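Local coordinates for 3-oxoacyl-[acyl-carrier-protein] reductase (Sinorhizobium meliloti, PDB 3U9L), which probably catalyses the NADPH-dependent reduction of 3-oxoacyl-[acyl-carrier-protein], as a member of the short-chain dehydrogenase/reductase family, at residues A[17-28]-A[241-252]; A[175-184]-A[291-299]. One frame throughout, in Å; residues are numbered along the deposited sequence.

Contact 1 of 2, residues A[17-28]-A[241-252]; sequences FGRLTAEALAGA and VSLVADAIVRVV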
loop_
_atom_site.group_PDB
_atom_site.type_symbol
_atom_site.label_atom_id
_atom_site.label_comp_id
_atom_site.label_asym_id
_atom_site.label_seq_id
_atom_site.Cartn_x
_atom_site.Cartn_y
_atom_site.Cartn_z
ATOM N N PHE A 17 9.566 -19.253 0.913
ATOM C CA PHE A 17 8.765 -19.570 2.098
ATOM C C PHE A 17 7.643 -20.453 1.685
ATOM O O PHE A 17 7.210 -21.289 2.444
ATOM C CB PHE A 17 8.077 -18.338 2.672
ATOM C CG PHE A 17 9.004 -17.312 3.177
ATOM C CD1 PHE A 17 10.029 -17.647 4.033
ATOM C CD2 PHE A 17 8.847 -15.984 2.803
ATOM C CE1 PHE A 17 10.908 -16.649 4.493
ATOM C CE2 PHE A 17 9.688 -15.021 3.265
ATOM C CZ PHE A 17 10.705 -15.339 4.110
ATOM N N GLY A 18 7.124 -20.208 0.499
ATOM C CA GLY A 18 5.958 -20.941 0.037
ATOM C C GLY A 18 6.199 -22.442 0.077
ATOM O O GLY A 18 5.412 -23.231 0.602
ATOM N N ARG A 19 7.291 -22.845 -0.542
ATOM C CA ARG A 19 7.630 -24.254 -0.628
ATOM C C ARG A 19 7.986 -24.900 0.701
ATOM O O ARG A 19 7.527 -25.971 0.985
ATOM C CB ARG A 19 8.768 -24.418 -1.608
ATOM C CG ARG A 19 9.317 -25.817 -1.678
ATOM C CD ARG A 19 9.970 -25.989 -3.017
ATOM N NE ARG A 19 11.105 -26.855 -2.917
ATOM C CZ ARG A 19 12.078 -26.906 -3.838
ATOM N NH1 ARG A 19 12.048 -26.155 -4.954
ATOM N NH2 ARG A 19 13.072 -27.699 -3.612
ATOM N N LEU A 20 8.817 -24.277 1.511
ATOM C CA LEU A 20 9.154 -24.872 2.785
ATOM C C LEU A 20 7.907 -24.926 3.655
ATOM O O LEU A 20 7.682 -25.840 4.486
ATOM C CB LEU A 20 10.212 -24.017 3.468
ATOM C CG LEU A 20 11.579 -23.990 2.767
ATOM C CD1 LEU A 20 12.655 -23.253 3.597
ATOM C CD2 LEU A 20 12.045 -25.407 2.467
ATOM N N THR A 21 7.055 -23.928 3.498
ATOM C CA THR A 21 5.818 -23.966 4.303
ATOM C C THR A 21 4.901 -25.110 3.900
ATOM O O THR A 21 4.323 -25.775 4.782
ATOM C CB THR A 21 5.089 -22.609 4.258
ATOM O OG1 THR A 21 5.946 -21.638 4.868
ATOM C CG2 THR A 21 3.798 -22.657 5.068
ATOM N N ALA A 22 4.729 -25.335 2.596
ATOM C CA ALA A 22 3.901 -26.446 2.108
ATOM C C ALA A 22 4.469 -27.783 2.621
ATOM O O ALA A 22 3.743 -28.607 3.160
ATOM C CB ALA A 22 3.841 -26.427 0.609
ATOM N N GLU A 23 5.794 -27.949 2.549
ATOM C CA GLU A 23 6.414 -29.178 3.044
ATOM C C GLU A 23 6.248 -29.344 4.558
ATOM O O GLU A 23 5.903 -30.421 5.042
ATOM C CB GLU A 23 7.899 -29.244 2.627
ATOM C CG GLU A 23 8.046 -29.151 1.124
ATOM C CD GLU A 23 9.516 -29.159 0.623
ATOM O OE1 GLU A 23 10.445 -28.833 1.414
ATOM O OE2 GLU A 23 9.720 -29.481 -0.591
ATOM N N ALA A 24 6.493 -28.296 5.325
ATOM C CA ALA A 24 6.313 -28.422 6.782
ATOM C C ALA A 24 4.872 -28.713 7.196
ATOM O O ALA A 24 4.616 -29.505 8.121
ATOM C CB ALA A 24 6.854 -27.160 7.510
ATOM N N LEU A 25 3.917 -28.080 6.521
ATOM C CA LEU A 25 2.515 -28.322 6.839
ATOM C C LEU A 25 2.139 -29.762 6.483
ATOM O O LEU A 25 1.371 -30.402 7.188
ATOM C CB LEU A 25 1.583 -27.356 6.138
ATOM C CG LEU A 25 1.608 -25.948 6.771
ATOM C CD1 LEU A 25 0.961 -24.942 5.788
ATOM C CD2 LEU A 25 0.888 -25.959 8.147
ATOM N N ALA A 26 2.679 -30.252 5.378
ATOM C CA ALA A 26 2.384 -31.624 4.971
ATOM C C ALA A 26 3.070 -32.579 5.989
ATOM O O ALA A 26 2.531 -33.617 6.351
ATOM C CB ALA A 26 2.881 -31.841 3.571
ATOM N N GLY A 27 4.253 -32.197 6.466
ATOM C CA GLY A 27 4.926 -32.967 7.487
ATOM C C GLY A 27 4.090 -33.072 8.758
ATOM O O GLY A 27 4.184 -34.055 9.501
ATOM N N ALA A 28 3.286 -32.050 9.020
ATOM C CA ALA A 28 2.468 -32.009 10.214
ATOM C C ALA A 28 1.201 -32.781 9.984
ATOM O O ALA A 28 0.338 -32.813 10.836
ATOM C CB ALA A 28 2.141 -30.594 10.608
ATOM N N VAL A 241 15.426 -19.290 6.736
ATOM C CA VAL A 241 14.114 -19.114 6.178
ATOM C C VAL A 241 13.069 -20.157 6.676
ATOM O O VAL A 241 11.867 -19.919 6.648
ATOM C CB VAL A 241 14.269 -19.088 4.656
ATOM C CG1 VAL A 241 14.764 -20.427 4.159
ATOM C CG2 VAL A 241 12.985 -18.720 4.000
ATOM N N SER A 242 13.540 -21.306 7.147
ATOM C CA SER A 242 12.684 -22.325 7.714
ATOM C C SER A 242 11.995 -21.837 9.009
ATOM O O SER A 242 11.034 -22.428 9.463
ATOM C CB SER A 242 13.491 -23.599 7.984
ATOM O OG SER A 242 14.670 -23.257 8.718
ATOM N N LEU A 243 12.509 -20.769 9.613
ATOM C CA LEU A 243 11.854 -20.223 10.804
ATOM C C LEU A 243 10.430 -19.799 10.460
ATOM O O LEU A 243 9.567 -19.844 11.287
ATOM C CB LEU A 243 12.588 -18.972 11.264
ATOM C CG LEU A 243 13.987 -19.268 11.820
ATOM C CD1 LEU A 243 14.794 -17.970 12.000
ATOM C CD2 LEU A 243 13.747 -20.010 13.122
ATOM N N VAL A 244 10.226 -19.326 9.236
ATOM C CA VAL A 244 8.928 -18.860 8.809
ATOM C C VAL A 244 7.994 -20.059 8.686
ATOM O O VAL A 244 6.878 -20.020 9.191
ATOM C CB VAL A 244 9.015 -18.114 7.474
ATOM C CG1 VAL A 244 7.610 -17.781 6.938
ATOM C CG2 VAL A 244 9.865 -16.848 7.632
ATOM N N ALA A 245 8.447 -21.124 8.018
ATOM C CA ALA A 245 7.638 -22.320 7.867
ATOM C C ALA A 245 7.244 -22.851 9.245
ATOM O O ALA A 245 6.097 -23.275 9.472
ATOM C CB ALA A 245 8.384 -23.397 7.032
ATOM N N ASP A 246 8.152 -22.787 10.205
ATOM C CA ASP A 246 7.819 -23.393 11.491
ATOM C C ASP A 246 6.831 -22.505 12.232
ATOM O O ASP A 246 5.956 -23.013 12.901
ATOM C CB ASP A 246 9.066 -23.647 12.334
ATOM C CG ASP A 246 10.013 -24.690 11.684
ATOM O OD1 ASP A 246 9.533 -25.789 11.193
ATOM O OD2 ASP A 246 11.230 -24.364 11.637
ATOM N N ALA A 247 6.948 -21.186 12.079
ATOM C CA ALA A 247 5.921 -20.282 12.672
ATOM C C ALA A 247 4.566 -20.576 12.103
ATOM O O ALA A 247 3.578 -20.540 12.815
ATOM C CB ALA A 247 6.281 -18.805 12.461
ATOM N N ILE A 248 4.495 -20.885 10.813
ATOM C CA ILE A 248 3.190 -21.161 10.202
ATOM C C ILE A 248 2.535 -22.482 10.647
ATOM O O ILE A 248 1.321 -22.556 10.864
ATOM C CB ILE A 248 3.251 -21.071 8.663
ATOM C CG1 ILE A 248 3.482 -19.621 8.293
ATOM C CG2 ILE A 248 1.915 -21.593 8.038
ATOM C CD1 ILE A 248 3.844 -19.411 6.848
ATOM N N VAL A 249 3.349 -23.526 10.755
ATOM C CA VAL A 249 2.886 -24.802 11.286
ATOM C C VAL A 249 2.330 -24.574 12.683
ATOM O O VAL A 249 1.256 -25.076 12.984
ATOM C CB VAL A 249 4.047 -25.825 11.340
ATOM C CG1 VAL A 249 3.646 -27.055 12.163
ATOM C CG2 VAL A 249 4.537 -26.175 9.902
ATOM N N ARG A 250 3.039 -23.799 13.516
ATOM C CA ARG A 250 2.526 -23.447 14.866
ATOM C C ARG A 250 1.224 -22.665 14.852
ATOM O O ARG A 250 0.343 -22.925 15.662
ATOM C CB ARG A 250 3.551 -22.670 15.704
ATOM C CG ARG A 250 4.576 -23.566 16.357
ATOM C CD ARG A 250 5.547 -22.787 17.328
ATOM N NE ARG A 250 6.201 -21.672 16.625
ATOM C CZ ARG A 250 7.454 -21.678 16.177
ATOM N NH1 ARG A 250 8.246 -22.753 16.370
ATOM N NH2 ARG A 250 7.904 -20.608 15.524
ATOM N N VAL A 251 1.082 -21.678 13.967
ATOM C CA VAL A 251 -0.235 -21.011 13.855
ATOM C C VAL A 251 -1.357 -21.988 13.510
ATOM O O VAL A 251 -2.426 -22.007 14.147
ATOM C CB VAL A 251 -0.174 -19.886 12.796
ATOM C CG1 VAL A 251 -1.564 -19.338 12.482
ATOM C CG2 VAL A 251 0.766 -18.761 13.282
ATOM N N VAL A 252 -1.135 -22.765 12.456
ATOM C CA VAL A 252 -2.136 -23.730 12.025
ATOM C C VAL A 252 -2.440 -24.739 13.148
ATOM O O VAL A 252 -3.572 -25.084 13.361
ATOM C CB VAL A 252 -1.717 -24.459 10.734
ATOM C CG1 VAL A 252 -2.620 -25.624 10.500
ATOM C CG2 VAL A 252 -1.786 -23.492 9.562
#
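Thr21 OG1, which lies against Ala245 CA of the facing helix at 3.5 Å, is turned back as a donor to Phe17 O at 2.8 Å. That carbonyl also receives the amide of Thr21, the two donors arriving from opposite faces of its plane, so the hydroxyl is satisfied within its own helix and can sit in an apolar seam. With OG1 beside the backbone N (chi1 -64°), Thr21 CG2 is left to meet the CG2 and CD1 methyls of Ile248, 3.7 Å from each.

The axes of helices 17-27 and 242-252 approach to 8.4 Å at a crossing angle of -43°, spacing that small residues permit: Ala24 CB and Ala245 CB lie 4.1 Å apart, and Val249 CG2 presses tightly on Ala24 CB at 3.5 Å. Toward the C-terminal ends, Leu25 CD2 reaches Val249 CA and Val252 CG2. At the other end, the Phe17 ring crosses Val244 at about a right angle, and Val244 CG1 makes an off-centre CH-pi contact, 4.2 Å from the ring centroid. Replacing Phe17 with an alanine would probably strip the Val244 methyls of their aromatic partner and open a gap beside them. Helix 16-27 follows the first strand of the Rossmann-type fold, and its union with helix 242-252 rests on shape and apolar burial rather than on polar bonds between them.

Contact 2 of 2, residues A[175-184]-A[291-299]; sequences ARELSRWGIE and GLSDLLKPR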
loop_
_atom_site.group_PDB
_atom_site.type_symbol
_atom_site.label_atom_id
_atom_site.label_comp_id
_atom_site.label_asym_id
_atom_site.label_seq_id
_atom_site.Cartn_x
_atom_site.Cartn_y
_atom_site.Cartn_z
ATOM N N ALA A 175 -9.774 -9.209 7.729
ATOM C CA ALA A 175 -9.848 -9.738 9.091
ATOM C C ALA A 175 -11.135 -9.267 9.778
ATOM O O ALA A 175 -11.860 -10.088 10.374
ATOM C CB ALA A 175 -8.606 -9.296 9.924
ATOM N N ARG A 176 -11.440 -7.967 9.677
ATOM C CA ARG A 176 -12.665 -7.405 10.311
ATOM C C ARG A 176 -13.926 -7.823 9.561
ATOM O O ARG A 176 -14.945 -8.135 10.159
ATOM C CB ARG A 176 -12.669 -5.871 10.276
ATOM C CG ARG A 176 -11.591 -5.103 11.043
ATOM C CD ARG A 176 -10.519 -5.909 11.601
ATOM N NE ARG A 176 -9.463 -5.019 12.131
ATOM C CZ ARG A 176 -8.557 -5.410 13.021
ATOM N NH1 ARG A 176 -7.676 -4.518 13.461
ATOM N NH2 ARG A 176 -8.556 -6.665 13.508
ATOM N N GLU A 177 -13.858 -7.760 8.241
ATOM C CA GLU A 177 -15.029 -7.949 7.414
ATOM C C GLU A 177 -15.436 -9.431 7.348
ATOM O O GLU A 177 -16.573 -9.735 7.059
ATOM C CB GLU A 177 -14.794 -7.391 6.010
ATOM C CG GLU A 177 -14.495 -5.848 5.931
ATOM C CD GLU A 177 -14.276 -5.385 4.465
ATOM O OE1 GLU A 177 -14.707 -6.117 3.551
ATOM O OE2 GLU A 177 -13.651 -4.317 4.199
ATOM N N LEU A 178 -14.524 -10.343 7.648
ATOM C CA LEU A 178 -14.845 -11.746 7.636
ATOM C C LEU A 178 -15.122 -12.273 9.031
ATOM O O LEU A 178 -15.509 -13.446 9.179
ATOM C CB LEU A 178 -13.685 -12.572 7.065
ATOM C CG LEU A 178 -13.312 -12.322 5.593
ATOM C CD1 LEU A 178 -12.067 -13.100 5.255
ATOM C CD2 LEU A 178 -14.515 -12.756 4.700
ATOM N N SER A 179 -14.830 -11.486 10.061
ATOM C CA SER A 179 -14.919 -12.084 11.385
ATOM C C SER A 179 -16.384 -12.574 11.737
ATOM O O SER A 179 -16.544 -13.584 12.431
ATOM C CB SER A 179 -14.394 -11.156 12.482
ATOM O OG SER A 179 -15.224 -10.023 12.502
ATOM N N ARG A 180 -17.409 -11.833 11.323
ATOM C CA ARG A 180 -18.786 -12.261 11.687
ATOM C C ARG A 180 -19.134 -13.532 10.923
ATOM O O ARG A 180 -20.064 -14.261 11.300
ATOM C CB ARG A 180 -19.797 -11.145 11.462
ATOM C CG ARG A 180 -19.697 -10.029 12.526
ATOM C CD ARG A 180 -20.722 -8.968 12.265
ATOM N NE ARG A 180 -20.548 -7.907 13.241
ATOM C CZ ARG A 180 -21.162 -6.726 13.197
ATOM N NH1 ARG A 180 -22.033 -6.460 12.238
ATOM N NH2 ARG A 180 -20.867 -5.797 14.109
ATOM N N TRP A 181 -18.339 -13.834 9.884
ATOM C CA TRP A 181 -18.547 -15.071 9.167
ATOM C C TRP A 181 -17.816 -16.227 9.803
ATOM O O TRP A 181 -17.846 -17.313 9.265
ATOM C CB TRP A 181 -18.191 -14.968 7.693
ATOM C CG TRP A 181 -18.902 -13.939 6.861
ATOM C CD1 TRP A 181 -18.557 -12.602 6.714
ATOM C CD2 TRP A 181 -19.996 -14.165 5.953
ATOM N NE1 TRP A 181 -19.379 -11.986 5.789
ATOM C CE2 TRP A 181 -20.288 -12.908 5.335
ATOM C CE3 TRP A 181 -20.767 -15.294 5.630
ATOM C CZ2 TRP A 181 -21.285 -12.769 4.390
ATOM C CZ3 TRP A 181 -21.783 -15.145 4.710
ATOM C CH2 TRP A 181 -22.033 -13.873 4.091
ATOM N N GLY A 182 -17.200 -16.024 10.960
ATOM C CA GLY A 182 -16.425 -17.058 11.596
ATOM C C GLY A 182 -14.997 -17.319 11.069
ATOM O O GLY A 182 -14.342 -18.286 11.506
ATOM N N ILE A 183 -14.528 -16.496 10.124
ATOM C CA ILE A 183 -13.231 -16.697 9.496
ATOM C C ILE A 183 -12.100 -15.947 10.236
ATOM O O ILE A 183 -12.198 -14.756 10.515
ATOM C CB ILE A 183 -13.271 -16.382 8.004
ATOM C CG1 ILE A 183 -14.185 -17.415 7.312
ATOM C CG2 ILE A 183 -11.867 -16.413 7.354
ATOM C CD1 ILE A 183 -14.631 -16.888 5.921
ATOM N N GLU A 184 -11.070 -16.695 10.578
ATOM C CA GLU A 184 -9.962 -16.201 11.365
ATOM C C GLU A 184 -8.864 -15.683 10.428
ATOM O O GLU A 184 -8.777 -16.114 9.279
ATOM C CB GLU A 184 -9.408 -17.341 12.209
ATOM C CG GLU A 184 -8.749 -16.872 13.509
ATOM C CD GLU A 184 -8.570 -18.014 14.545
ATOM O OE1 GLU A 184 -9.150 -19.122 14.274
ATOM O OE2 GLU A 184 -7.871 -17.768 15.607
ATOM N N GLY A 291 -17.661 1.009 19.009
ATOM C CA GLY A 291 -18.656 0.017 19.354
ATOM C C GLY A 291 -18.569 -1.181 18.432
ATOM O O GLY A 291 -19.534 -1.956 18.345
ATOM N N LEU A 292 -17.437 -1.353 17.735
ATOM C CA LEU A 292 -17.292 -2.496 16.827
ATOM C C LEU A 292 -16.245 -3.476 17.259
ATOM O O LEU A 292 -15.587 -4.103 16.420
ATOM C CB LEU A 292 -17.003 -2.025 15.403
ATOM C CG LEU A 292 -18.230 -1.341 14.775
ATOM C CD1 LEU A 292 -17.743 -0.586 13.538
ATOM C CD2 LEU A 292 -19.232 -2.448 14.382
ATOM N N SER A 293 -16.078 -3.648 18.564
ATOM C CA SER A 293 -15.006 -4.522 19.030
ATOM C C SER A 293 -15.249 -6.005 18.673
ATOM O O SER A 293 -14.334 -6.811 18.724
ATOM C CB SER A 293 -14.840 -4.401 20.552
ATOM O OG SER A 293 -16.032 -4.847 21.167
ATOM N N ASP A 294 -16.482 -6.381 18.349
ATOM C CA ASP A 294 -16.751 -7.777 17.988
ATOM C C ASP A 294 -16.012 -8.162 16.689
ATOM O O ASP A 294 -15.708 -9.339 16.455
ATOM C CB ASP A 294 -18.270 -8.039 17.863
ATOM C CG ASP A 294 -18.861 -7.466 16.565
ATOM O OD1 ASP A 294 -19.210 -8.250 15.625
ATOM O OD2 ASP A 294 -18.958 -6.224 16.456
ATOM N N LEU A 295 -15.724 -7.172 15.852
ATOM C CA LEU A 295 -14.977 -7.397 14.612
ATOM C C LEU A 295 -13.528 -7.861 14.866
ATOM O O LEU A 295 -12.860 -8.318 13.939
ATOM C CB LEU A 295 -14.961 -6.141 13.744
ATOM C CG LEU A 295 -16.380 -5.726 13.361
ATOM C CD1 LEU A 295 -16.307 -4.545 12.378
ATOM C CD2 LEU A 295 -17.179 -6.918 12.810
ATOM N N LEU A 296 -13.083 -7.761 16.124
ATOM C CA LEU A 296 -11.710 -8.092 16.495
ATOM C C LEU A 296 -11.628 -9.567 16.764
ATOM O O LEU A 296 -10.538 -10.114 16.933
ATOM C CB LEU A 296 -11.251 -7.333 17.751
ATOM C CG LEU A 296 -11.039 -5.834 17.433
ATOM C CD1 LEU A 296 -10.955 -5.006 18.723
ATOM C CD2 LEU A 296 -9.755 -5.625 16.542
ATOM N N LYS A 297 -12.784 -10.218 16.812
ATOM C CA LYS A 297 -12.792 -11.610 17.228
ATOM C C LYS A 297 -13.782 -12.453 16.438
ATOM O O LYS A 297 -14.961 -12.344 16.633
ATOM C CB LYS A 297 -13.089 -11.695 18.737
ATOM C CG LYS A 297 -12.934 -13.106 19.282
ATOM C CD LYS A 297 -14.057 -13.517 20.277
ATOM C CE LYS A 297 -13.942 -12.731 21.609
ATOM N NZ LYS A 297 -14.614 -13.398 22.799
ATOM N N PRO A 298 -13.294 -13.291 15.530
ATOM C CA PRO A 298 -14.125 -14.171 14.698
ATOM C C PRO A 298 -15.215 -14.886 15.499
ATOM O O PRO A 298 -14.956 -15.388 16.582
ATOM C CB PRO A 298 -13.120 -15.182 14.154
ATOM C CG PRO A 298 -11.851 -14.306 14.052
ATOM C CD PRO A 298 -11.852 -13.510 15.321
ATOM N N ARG A 299 -16.359 -14.911 15.000
ATOM C CA ARG A 299 -17.533 -15.435 15.633
ATOM C C ARG A 299 -17.460 -16.910 15.965
ATOM O O ARG A 299 -17.150 -17.719 15.117
ATOM C CB ARG A 299 -18.711 -15.198 14.724
ATOM C CG ARG A 299 -20.001 -15.588 15.341
ATOM C CD ARG A 299 -21.174 -15.044 14.576
ATOM N NE ARG A 299 -21.300 -13.600 14.627
ATOM C CZ ARG A 299 -22.294 -12.957 14.058
ATOM N NH1 ARG A 299 -23.232 -13.626 13.445
ATOM N NH2 ARG A 299 -22.390 -11.639 14.125
HETATM O O HOH W 1 -10.073 -8.681 13.208
HETATM O O HOH W 2 -17.128 -11.225 14.931
HETATM O O HOH W 3 -15.075 -19.608 13.717
#
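The C-terminal tail of the chain, a 3-10 turn at 293-296 followed by an extended end, folds back over the junction between helix 158-179 and strand 183-190. A side-on salt bridge joins Arg180 to Asp294. Arg180 NE gives a proton to Asp294 OD1 at 2.8 Å and Arg180 NH2 gives one to Asp294 OD2 at 3.1 Å, each oxygen met on its syn side. The guanidinium and carboxylate planes lie only 23° apart, and the extended Arg180 chain from CG to NE carries the group out to this pairing. Leu295 CD2 packs beside Arg180 NE at 3.5 Å, while Arg180 also packs on Asn220 of the second subunit.

The helix leads into the strand, within the parallel sheet of the Rossmann-type fold, through a type I beta turn from Ser179 to Gly182, and the tail is pinned to that turn. Ser179 O accepts both the Gly182 amide, which closes the turn, and Arg299 N, at 2.9 Å and nearly straight (172°), from opposite faces of the carbonyl plane. Arg299 then lays one guanidinium face over Arg180 O. Arg299 NH2 runs 3.5 Å from Arg180 CG, and the two like charges are probably eased by Asp294 on the Arg180 side. Pro298 CG wedges against Ile183 O and Glu184 CA where the chain enters strand 183-190. Leu296 CD2 covers one face of the guanidinium of Arg176, which the helix contributes, 3.4 Å from Arg176 NH2, and a water in the plane of that group bridges NH2 to Leu295 O.

Both contacts tie an element from the early or middle part of the chain to one from its later part, and their segments alternate in sequence: 17-28, 175-184, 241-252, 291-299. Their centres lie 26 Å apart and their nearest atoms about 7 Å apart, so they do not touch. Contact 1 joins two helices packed beside the parallel sheet, and contact 2 joins the end of helix 158-179 and the start of strand 183-190 to the C-terminal tail. Arg259 links their surroundings, binding backbone carbonyls of Val251 and Val252 and the carboxylate of Glu184. Residues of the second subunit reach contact 2 but not contact 1, so the tail packs close to the dimer interface.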